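PDB 4XZ7: transglutaminase-like domain-containing protein from Streptococcus suis, which probably modifies proteins by transglutaminase activity and acts as an antiphagocytic virulence factor of the bacterium. Local coordinates for residues S31-F36 / D78-L83; V72-H77 / K151-M156. All blocks are in the same frame, centred on the assembly; numbering follows the deposited sequence.

Contact 1: residues S31-F36 / D78-L83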
ATOM      1  N   SER B  31       0.164 -42.337 -15.189  1.00 32.10           N
ATOM      2  CA  SER B  31      -1.290 -42.295 -15.341  1.00 42.51           C
ATOM      3  C   SER B  31      -2.053 -42.727 -14.096  1.00 40.11           C
ATOM      4  O   SER B  31      -3.187 -42.313 -13.895  1.00 36.40           O
ATOM      5  CB  SER B  31      -1.725 -43.171 -16.517  1.00 34.30           C
ATOM      6  OG  SER B  31      -1.158 -44.461 -16.405  1.00 44.73           O
ATOM      7  N   ASP B  32      -1.434 -43.573 -13.279  1.00 38.64           N
ATOM      8  CA  ASP B  32      -2.108 -44.113 -12.107  1.00 41.80           C
ATOM      9  C   ASP B  32      -1.927 -43.209 -10.911  1.00 40.69           C
ATOM     10  O   ASP B  32      -2.641 -43.343  -9.915  1.00 40.01           O
ATOM     11  CB  ASP B  32      -1.584 -45.511 -11.769  1.00 52.34           C
ATOM     12  CG  ASP B  32      -2.328 -46.148 -10.597  1.00 59.81           C
ATOM     13  OD1 ASP B  32      -3.565 -45.963 -10.502  1.00 56.00           O
ATOM     14  OD2 ASP B  32      -1.676 -46.821  -9.763  1.00 64.99           O
ATOM     15  N   GLN B  33      -0.975 -42.284 -11.012  1.00 31.38           N
ATOM     16  CA  GLN B  33      -0.601 -41.447  -9.879  1.00 36.57           C
ATOM     17  C   GLN B  33      -1.529 -40.254  -9.699  1.00 41.48           C
ATOM     18  O   GLN B  33      -1.737 -39.456 -10.620  1.00 29.36           O
ATOM     19  CB  GLN B  33       0.837 -40.953 -10.020  1.00 29.12           C
ATOM     20  CG  GLN B  33       1.393 -40.378  -8.717  1.00 29.77           C
ATOM     21  CD  GLN B  33       1.649 -41.451  -7.679  1.00 32.20           C
ATOM     22  OE1 GLN B  33       1.740 -42.627  -8.015  1.00 43.64           O
ATOM     23  NE2 GLN B  33       1.760 -41.052  -6.406  1.00 28.09           N
ATOM     24  N   ARG B  34      -2.037 -40.123  -8.476  1.00 29.55           N
ATOM     25  CA  ARG B  34      -3.134 -39.220  -8.157  1.00 29.35           C
ATOM     26  C   ARG B  34      -2.670 -38.062  -7.295  1.00 28.02           C
ATOM     27  O   ARG B  34      -3.226 -36.960  -7.338  1.00 27.49           O
ATOM     28  CB  ARG B  34      -4.242 -40.014  -7.446  1.00 30.49           C
ATOM     29  CG  ARG B  34      -5.475 -39.240  -7.043  1.00 40.09           C
ATOM     30  CD  ARG B  34      -6.560 -40.184  -6.470  1.00 31.87           C
ATOM     31  NE  ARG B  34      -7.666 -39.416  -5.911  1.00 44.78           N
ATOM     32  CZ  ARG B  34      -7.680 -38.924  -4.674  1.00 49.97           C
ATOM     33  NH1 ARG B  34      -8.721 -38.221  -4.247  1.00 51.93           N
ATOM     34  NH2 ARG B  34      -6.653 -39.134  -3.860  1.00 48.62           N
ATOM     35  N   GLN B  35      -1.659 -38.323  -6.479  1.00 27.55           N
ATOM     36  CA  GLN B  35      -1.104 -37.275  -5.641  1.00 26.34           C
ATOM     37  C   GLN B  35       0.404 -37.152  -5.849  1.00 25.58           C
ATOM     38  O   GLN B  35       1.096 -38.146  -6.094  1.00 26.05           O
ATOM     39  CB  GLN B  35      -1.425 -37.537  -4.169  1.00 31.56           C
ATOM     40  CG  GLN B  35      -2.920 -37.583  -3.860  1.00 34.81           C
ATOM     41  CD  GLN B  35      -3.203 -37.997  -2.427  1.00 33.33           C
ATOM     42  OE1 GLN B  35      -2.654 -38.977  -1.933  1.00 28.09           O
ATOM     43  NE2 GLN B  35      -4.062 -37.247  -1.758  1.00 27.45           N
ATOM     44  N   PHE B  36       0.892 -35.918  -5.740  1.00 24.45           N
ATOM     45  CA  PHE B  36       2.280 -35.587  -6.031  1.00 23.69           C
ATOM     46  C   PHE B  36       2.805 -34.607  -4.991  1.00 28.80           C
ATOM     47  O   PHE B  36       2.067 -33.714  -4.575  1.00 22.32           O
ATOM     48  CB  PHE B  36       2.406 -34.960  -7.426  1.00 23.47           C
ATOM     49  CG  PHE B  36       1.950 -35.851  -8.565  1.00 24.49           C
ATOM     50  CD1 PHE B  36       2.859 -36.650  -9.240  1.00 24.82           C
ATOM     51  CD2 PHE B  36       0.625 -35.850  -8.990  1.00 26.15           C
ATOM     52  CE1 PHE B  36       2.452 -37.460 -10.309  1.00 30.26           C
ATOM     53  CE2 PHE B  36       0.204 -36.650 -10.057  1.00 26.16           C
ATOM     54  CZ  PHE B  36       1.118 -37.464 -10.712  1.00 27.29           C
ATOM     55  N   ASP B  78      10.624 -42.372  -1.728  1.00 32.17           N
ATOM     56  CA  ASP B  78       9.615 -43.189  -2.374  1.00 34.47           C
ATOM     57  C   ASP B  78       8.312 -42.429  -2.601  1.00 30.34           C
ATOM     58  O   ASP B  78       7.232 -42.986  -2.464  1.00 36.39           O
ATOM     59  CB  ASP B  78       9.383 -44.463  -1.566  1.00 43.34           C
ATOM     60  CG  ASP B  78      10.478 -45.498  -1.804  1.00 60.37           C
ATOM     61  OD1 ASP B  78      10.915 -46.144  -0.824  1.00 68.83           O
ATOM     62  OD2 ASP B  78      10.912 -45.653  -2.974  1.00 56.16           O
ATOM     63  N   PHE B  79       8.418 -41.152  -2.950  1.00 28.02           N
ATOM     64  CA  PHE B  79       7.232 -40.437  -3.388  1.00 25.21           C
ATOM     65  C   PHE B  79       7.561 -39.495  -4.547  1.00 24.48           C
ATOM     66  O   PHE B  79       8.602 -38.829  -4.553  1.00 23.69           O
ATOM     67  CB  PHE B  79       6.599 -39.671  -2.225  1.00 24.75           C
ATOM     68  CG  PHE B  79       5.107 -39.498  -2.370  1.00 25.97           C
ATOM     69  CD1 PHE B  79       4.237 -40.515  -2.003  1.00 26.24           C
ATOM     70  CD2 PHE B  79       4.579 -38.331  -2.902  1.00 27.64           C
ATOM     71  CE1 PHE B  79       2.862 -40.360  -2.158  1.00 29.87           C
ATOM     72  CE2 PHE B  79       3.203 -38.170  -3.056  1.00 31.05           C
ATOM     73  CZ  PHE B  79       2.348 -39.183  -2.685  1.00 25.95           C
ATOM     74  N   PRO B  80       6.684 -39.472  -5.556  1.00 24.84           N
ATOM     75  CA  PRO B  80       7.004 -38.666  -6.735  1.00 24.31           C
ATOM     76  C   PRO B  80       6.916 -37.170  -6.442  1.00 27.09           C
ATOM     77  O   PRO B  80       5.934 -36.656  -5.863  1.00 23.09           O
ATOM     78  CB  PRO B  80       5.973 -39.114  -7.783  1.00 25.15           C
ATOM     79  CG  PRO B  80       4.942 -39.949  -7.044  1.00 26.09           C
ATOM     80  CD  PRO B  80       5.560 -40.406  -5.764  1.00 25.97           C
ATOM     81  N   HIS B  81       7.983 -36.478  -6.821  1.00 22.51           N
ATOM     82  CA  HIS B  81       8.073 -35.041  -6.642  1.00 21.52           C
ATOM     83  C   HIS B  81       8.108 -34.348  -8.000  1.00 23.19           C
ATOM     84  O   HIS B  81       8.901 -34.708  -8.869  1.00 21.54           O
ATOM     85  CB  HIS B  81       9.317 -34.662  -5.834  1.00 20.85           C
ATOM     86  CG  HIS B  81       9.211 -34.953  -4.367  1.00 20.87           C
ATOM     87  ND1 HIS B  81       8.984 -36.217  -3.873  1.00 21.69           N
ATOM     88  CD2 HIS B  81       9.306 -34.137  -3.291  1.00 20.23           C
ATOM     89  CE1 HIS B  81       8.940 -36.166  -2.547  1.00 21.57           C
ATOM     90  NE2 HIS B  81       9.132 -34.917  -2.171  1.00 20.68           N
ATOM     91  N   ILE B  82       7.251 -33.351  -8.174  1.00 21.00           N
ATOM     92  CA  ILE B  82       7.286 -32.517  -9.363  1.00 20.79           C
ATOM     93  C   ILE B  82       8.091 -31.260  -9.069  1.00 22.25           C
ATOM     94  O   ILE B  82       7.933 -30.665  -8.013  1.00 19.31           O
ATOM     95  CB  ILE B  82       5.863 -32.161  -9.826  1.00 24.63           C
ATOM     96  CG1 ILE B  82       5.152 -33.446 -10.269  1.00 24.74           C
ATOM     97  CG2 ILE B  82       5.915 -31.110 -10.951  1.00 20.97           C
ATOM     98  CD1 ILE B  82       3.662 -33.305 -10.474  1.00 28.05           C
ATOM     99  N   LEU B  83       8.983 -30.883  -9.980  1.00 19.66           N
ATOM    100  CA  LEU B  83       9.780 -29.673  -9.817  1.00 18.86           C
ATOM    101  C   LEU B  83       9.189 -28.540 -10.628  1.00 18.69           C
ATOM    102  O   LEU B  83       8.968 -28.696 -11.824  1.00 19.17           O
ATOM    103  CB  LEU B  83      11.223 -29.899 -10.269  1.00 20.46           C
ATOM    104  CG  LEU B  83      12.286 -30.501  -9.346  1.00 28.83           C
ATOM    105  CD1 LEU B  83      11.703 -31.450  -8.352  1.00 22.61           C
ATOM    106  CD2 LEU B  83      13.302 -31.221 -10.216  1.00 34.56           C
TER
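With CG beside its backbone N and opposite its carbonyl carbon (chi1 -61°), F36 lays its ring against I82, whose CG1 branch takes the same first rotamer and extends so that CD1 leads. The evidence for this apolar contact is that I82 CD1 lies 3.6 Å from F36 CG and 3.7 Å from F36 CD1, an oblique approach to the ring. P80 adds its CB, 4.2 Å from F36 CD1. One face of the F36 ring carries the CG methylene of Q33, from the same segment, offset toward the rim.

Q33 is bent at chi2 (71°), which turns its amide back along its own segment. There NE2 donates to Q35 O at 3.0 Å, nearly straight (164°) and lying in both the amide and the carbonyl planes. Held in this way, the amide and the proline ring approach from opposite directions, Q33 NE2 standing 3.4 Å from P80 CG.

The segments include the start of a parallel strand pair of the mixed sheet, 36-40 beside 79-86: P80 and I82 form backbone bonds with H37, and I82 also with L39, while F36 bonds to S51 of strand 48-51. Helix 53-59 covers the apolar side, where L56 touches both F36 and I82.

Toward the start of the strand the F79 ring reaches over the backbone, with F79 CE2 3.7 Å from Q35 O and 4.0 Å from F36 CA. P80 CD lies above one face of this ring, offset toward its rim, and H37 stacks on it. H81 ND1, in its ring plane, donates to F79 O at 2.7 Å from above the carbonyl plane.

Contact 2: residues V72-H77 / K151-M156; sequences VTQNIH and KNINGM
Q74 and N154 have the most surface buried here, followed by I153. The Q74 and N154 side chains slide past each other in opposite directions with amide planes 44° apart. Each amide bonds to the other segment's backbone. Q74, folded at chi2 (-66°), brings OE1 round to the turn, where it accepts N154 N at 3.0 Å, the donor tilted a little from the carbonyl plane. N154 answers with both ends of its amide on a single residue: OD1 accepts N75 N at 2.9 Å, in the carbonyl plane and on a lone pair, while ND2 donates to N75 O at 3.1 Å along an almost straight line (171°).

I153 lies against the Q74 amide, its aliphatic atoms packing on the carboxamide. It crosses the Q74 side chain obliquely, with I153 CB 3.5 Å from Q74 OE1 and I153 CD1 3.8 Å from Q74 CD, and I153 also touches I68 of strand 63-68.

Strand 74-76 pairs antiparallel with strand 79-86 through Q74 and H81, and the N75 backbone groups lie on the other edge. The N154 amide therefore takes the place that a neighbouring strand's N-H and C=O would fill. It is presented by the turn of a second beta hairpin, between strands 149-152 and 157-167, closed by a bond from I153 N to M156 O of 2.8 Å and continued by the K151-I158 backbone pairing.

One feature is unfavourable: Q74 OE1 and N154 OD1, both acceptors, stand 3.2 Å apart. Each has a donor across the contact, and N154 OD1 also accepts from K71 NZ, whose positive charge would be expected to ease the repulsion and to polarise the asparagine amide toward stronger donation from ND2.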
ATOM      1  N   VAL B  72       9.306 -36.857 -15.533  1.00 24.73           N
ATOM      2  CA  VAL B  72       8.353 -35.864 -15.054  1.00 24.20           C
ATOM      3  C   VAL B  72       8.365 -35.738 -13.523  1.00 23.58           C
ATOM      4  O   VAL B  72       7.898 -34.746 -12.974  1.00 22.93           O
ATOM      5  CB  VAL B  72       6.916 -36.189 -15.548  1.00 25.00           C
ATOM      6  CG1 VAL B  72       6.830 -36.019 -17.067  1.00 25.53           C
ATOM      7  CG2 VAL B  72       6.517 -37.590 -15.151  1.00 25.89           C
ATOM      8  N   THR B  73       8.895 -36.747 -12.837  1.00 23.86           N
ATOM      9  CA  THR B  73       9.013 -36.690 -11.386  1.00 23.37           C
ATOM     10  C   THR B  73      10.360 -37.194 -10.888  1.00 23.24           C
ATOM     11  O   THR B  73      11.053 -37.936 -11.578  1.00 23.84           O
ATOM     12  CB  THR B  73       7.913 -37.512 -10.676  1.00 25.92           C
ATOM     13  OG1 THR B  73       8.010 -38.895 -11.057  1.00 25.05           O
ATOM     14  CG2 THR B  73       6.525 -36.979 -11.013  1.00 24.18           C
ATOM     15  N   GLN B  74      10.693 -36.779  -9.671  1.00 22.60           N
ATOM     16  CA  GLN B  74      11.857 -37.229  -8.915  1.00 26.34           C
ATOM     17  C   GLN B  74      11.406 -38.107  -7.745  1.00 24.29           C
ATOM     18  O   GLN B  74      10.528 -37.724  -6.970  1.00 27.01           O
ATOM     19  CB  GLN B  74      12.653 -36.020  -8.393  1.00 21.48           C
ATOM     20  CG  GLN B  74      13.101 -35.059  -9.498  1.00 21.06           C
ATOM     21  CD  GLN B  74      14.128 -35.707 -10.439  1.00 28.55           C
ATOM     22  OE1 GLN B  74      15.087 -36.345  -9.985  1.00 21.68           O
ATOM     23  NE2 GLN B  74      13.918 -35.555 -11.752  1.00 21.80           N
ATOM     24  N   ASN B  75      12.002 -39.282  -7.618  1.00 23.62           N
ATOM     25  CA  ASN B  75      11.617 -40.210  -6.576  1.00 25.04           C
ATOM     26  C   ASN B  75      12.314 -39.753  -5.311  1.00 27.90           C
ATOM     27  O   ASN B  75      13.528 -39.857  -5.204  1.00 23.94           O
ATOM     28  CB  ASN B  75      11.999 -41.651  -6.961  1.00 30.82           C
ATOM     29  CG  ASN B  75      11.613 -42.680  -5.905  1.00 36.22           C
ATOM     30  OD1 ASN B  75      10.554 -42.590  -5.290  1.00 35.57           O
ATOM     31  ND2 ASN B  75      12.488 -43.667  -5.689  1.00 37.27           N
ATOM     32  N   ILE B  76      11.574 -39.180  -4.371  1.00 24.30           N
ATOM     33  CA  ILE B  76      12.233 -38.749  -3.148  1.00 22.70           C
ATOM     34  C   ILE B  76      11.494 -39.359  -1.966  1.00 29.79           C
ATOM     35  O   ILE B  76      10.291 -39.161  -1.815  1.00 23.34           O
ATOM     36  CB  ILE B  76      12.297 -37.226  -3.044  1.00 21.62           C
ATOM     37  CG1 ILE B  76      13.097 -36.644  -4.223  1.00 21.52           C
ATOM     38  CG2 ILE B  76      12.948 -36.811  -1.731  1.00 23.97           C
ATOM     39  CD1 ILE B  76      13.211 -35.135  -4.190  1.00 20.23           C
ATOM     40  N   HIS B  77      12.227 -40.129  -1.164  1.00 25.01           N
ATOM     41  CA  HIS B  77      11.662 -40.974  -0.105  1.00 28.12           C
ATOM     42  C   HIS B  77      10.432 -41.691  -0.608  1.00 28.91           C
ATOM     43  O   HIS B  77       9.362 -41.620  -0.008  1.00 26.63           O
ATOM     44  CB  HIS B  77      11.324 -40.166   1.145  1.00 29.29           C
ATOM     45  CG  HIS B  77      12.527 -39.722   1.913  1.00 28.71           C
ATOM     46  ND1 HIS B  77      12.892 -38.401   2.025  1.00 29.98           N
ATOM     47  CD2 HIS B  77      13.458 -40.429   2.594  1.00 26.75           C
ATOM     48  CE1 HIS B  77      13.990 -38.307   2.749  1.00 28.23           C
ATOM     49  NE2 HIS B  77      14.353 -39.521   3.111  1.00 29.29           N
ATOM     50  N   LYS B 151      18.597 -28.063  -4.320  1.00 16.38           N
ATOM     51  CA  LYS B 151      17.861 -29.293  -4.094  1.00 18.72           C
ATOM     52  C   LYS B 151      18.681 -30.427  -4.661  1.00 21.53           C
ATOM     53  O   LYS B 151      19.087 -30.374  -5.838  1.00 18.13           O
ATOM     54  CB  LYS B 151      16.491 -29.287  -4.770  1.00 24.76           C
ATOM     55  CG  LYS B 151      15.592 -28.118  -4.418  1.00 24.39           C
ATOM     56  CD  LYS B 151      14.840 -28.398  -3.174  1.00 20.92           C
ATOM     57  CE  LYS B 151      13.796 -27.317  -2.921  1.00 22.90           C
ATOM     58  NZ  LYS B 151      13.570 -27.223  -1.434  1.00 24.22           N
ATOM     59  N   ASN B 152      18.909 -31.448  -3.838  1.00 19.36           N
ATOM     60  CA  ASN B 152      19.443 -32.721  -4.317  1.00 27.89           C
ATOM     61  C   ASN B 152      18.316 -33.541  -4.915  1.00 21.64           C
ATOM     62  O   ASN B 152      17.318 -33.785  -4.244  1.00 20.56           O
ATOM     63  CB  ASN B 152      20.139 -33.479  -3.172  1.00 18.84           C
ATOM     64  CG  ASN B 152      21.426 -32.785  -2.723  1.00 20.33           C
ATOM     65  OD1 ASN B 152      22.377 -32.664  -3.504  1.00 18.59           O
ATOM     66  ND2 ASN B 152      21.456 -32.317  -1.478  1.00 20.15           N
ATOM     67  N   ILE B 153      18.443 -33.937  -6.178  1.00 19.38           N
ATOM     68  CA  ILE B 153      17.441 -34.811  -6.763  1.00 19.98           C
ATOM     69  C   ILE B 153      18.046 -36.142  -7.244  1.00 28.06           C
ATOM     70  O   ILE B 153      19.059 -36.593  -6.707  1.00 23.44           O
ATOM     71  CB  ILE B 153      16.687 -34.099  -7.882  1.00 26.24           C
ATOM     72  CG1 ILE B 153      17.616 -33.712  -9.027  1.00 19.79           C
ATOM     73  CG2 ILE B 153      15.981 -32.852  -7.314  1.00 19.08           C
ATOM     74  CD1 ILE B 153      16.876 -33.038 -10.194  1.00 19.85           C
ATOM     75  N   ASN B 154      17.401 -36.813  -8.190  1.00 21.40           N
ATOM     76  CA  ASN B 154      17.894 -38.119  -8.608  1.00 26.00           C
ATOM     77  C   ASN B 154      19.140 -37.976  -9.477  1.00 22.29           C
ATOM     78  O   ASN B 154      19.041 -37.692 -10.669  1.00 31.30           O
ATOM     79  CB  ASN B 154      16.828 -38.914  -9.373  1.00 26.06           C
ATOM     80  CG  ASN B 154      15.588 -39.232  -8.527  1.00 28.91           C
ATOM     81  OD1 ASN B 154      14.488 -39.372  -9.059  1.00 24.18           O
ATOM     82  ND2 ASN B 154      15.768 -39.362  -7.224  1.00 23.03           N
ATOM     83  N   GLY B 155      20.308 -38.163  -8.876  1.00 22.27           N
ATOM     84  CA  GLY B 155      21.551 -38.190  -9.621  1.00 22.45           C
ATOM     85  C   GLY B 155      22.149 -36.836  -9.951  1.00 28.61           C
ATOM     86  O   GLY B 155      23.165 -36.774 -10.633  1.00 27.15           O
ATOM     87  N   MET B 156      21.546 -35.757  -9.457  1.00 26.52           N
ATOM     88  CA  MET B 156      22.110 -34.432  -9.664  1.00 20.37           C
ATOM     89  C   MET B 156      21.620 -33.427  -8.613  1.00 23.39           C
ATOM     90  O   MET B 156      20.731 -33.728  -7.828  1.00 19.57           O
ATOM     91  CB  MET B 156      21.775 -33.935 -11.074  1.00 20.43           C
ATOM     92  CG  MET B 156      20.334 -33.534 -11.253  1.00 30.03           C
ATOM     93  SD  MET B 156      19.853 -33.515 -12.998  1.00 30.18           S
ATOM     94  CE  MET B 156      19.811 -35.263 -13.347  1.00 25.66           C
TER

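Overall arrangement
From the N terminus, the chain leaves helix 19-29 and runs through 31-36 into strand 36-40, then strand 48-51, helix 53-59 and strand 63-68, before 78-83 returns to close the loop of contact 1. Just before that closure, 72-77 opens the loop of contact 2, which ends at 151-156 after a further excursion, so the two loops cross. Their centres are 12 Å apart, and the link between them is local: strands 74-76 and 79-86 are neighbours, with P80 CB packed 3.8 Å from T73 CB. Both lie in the N-terminal half of the chain. Contact 1 works within the N-terminal mixed sheet; contact 2 ties that sheet's edge to the second mixed sheet.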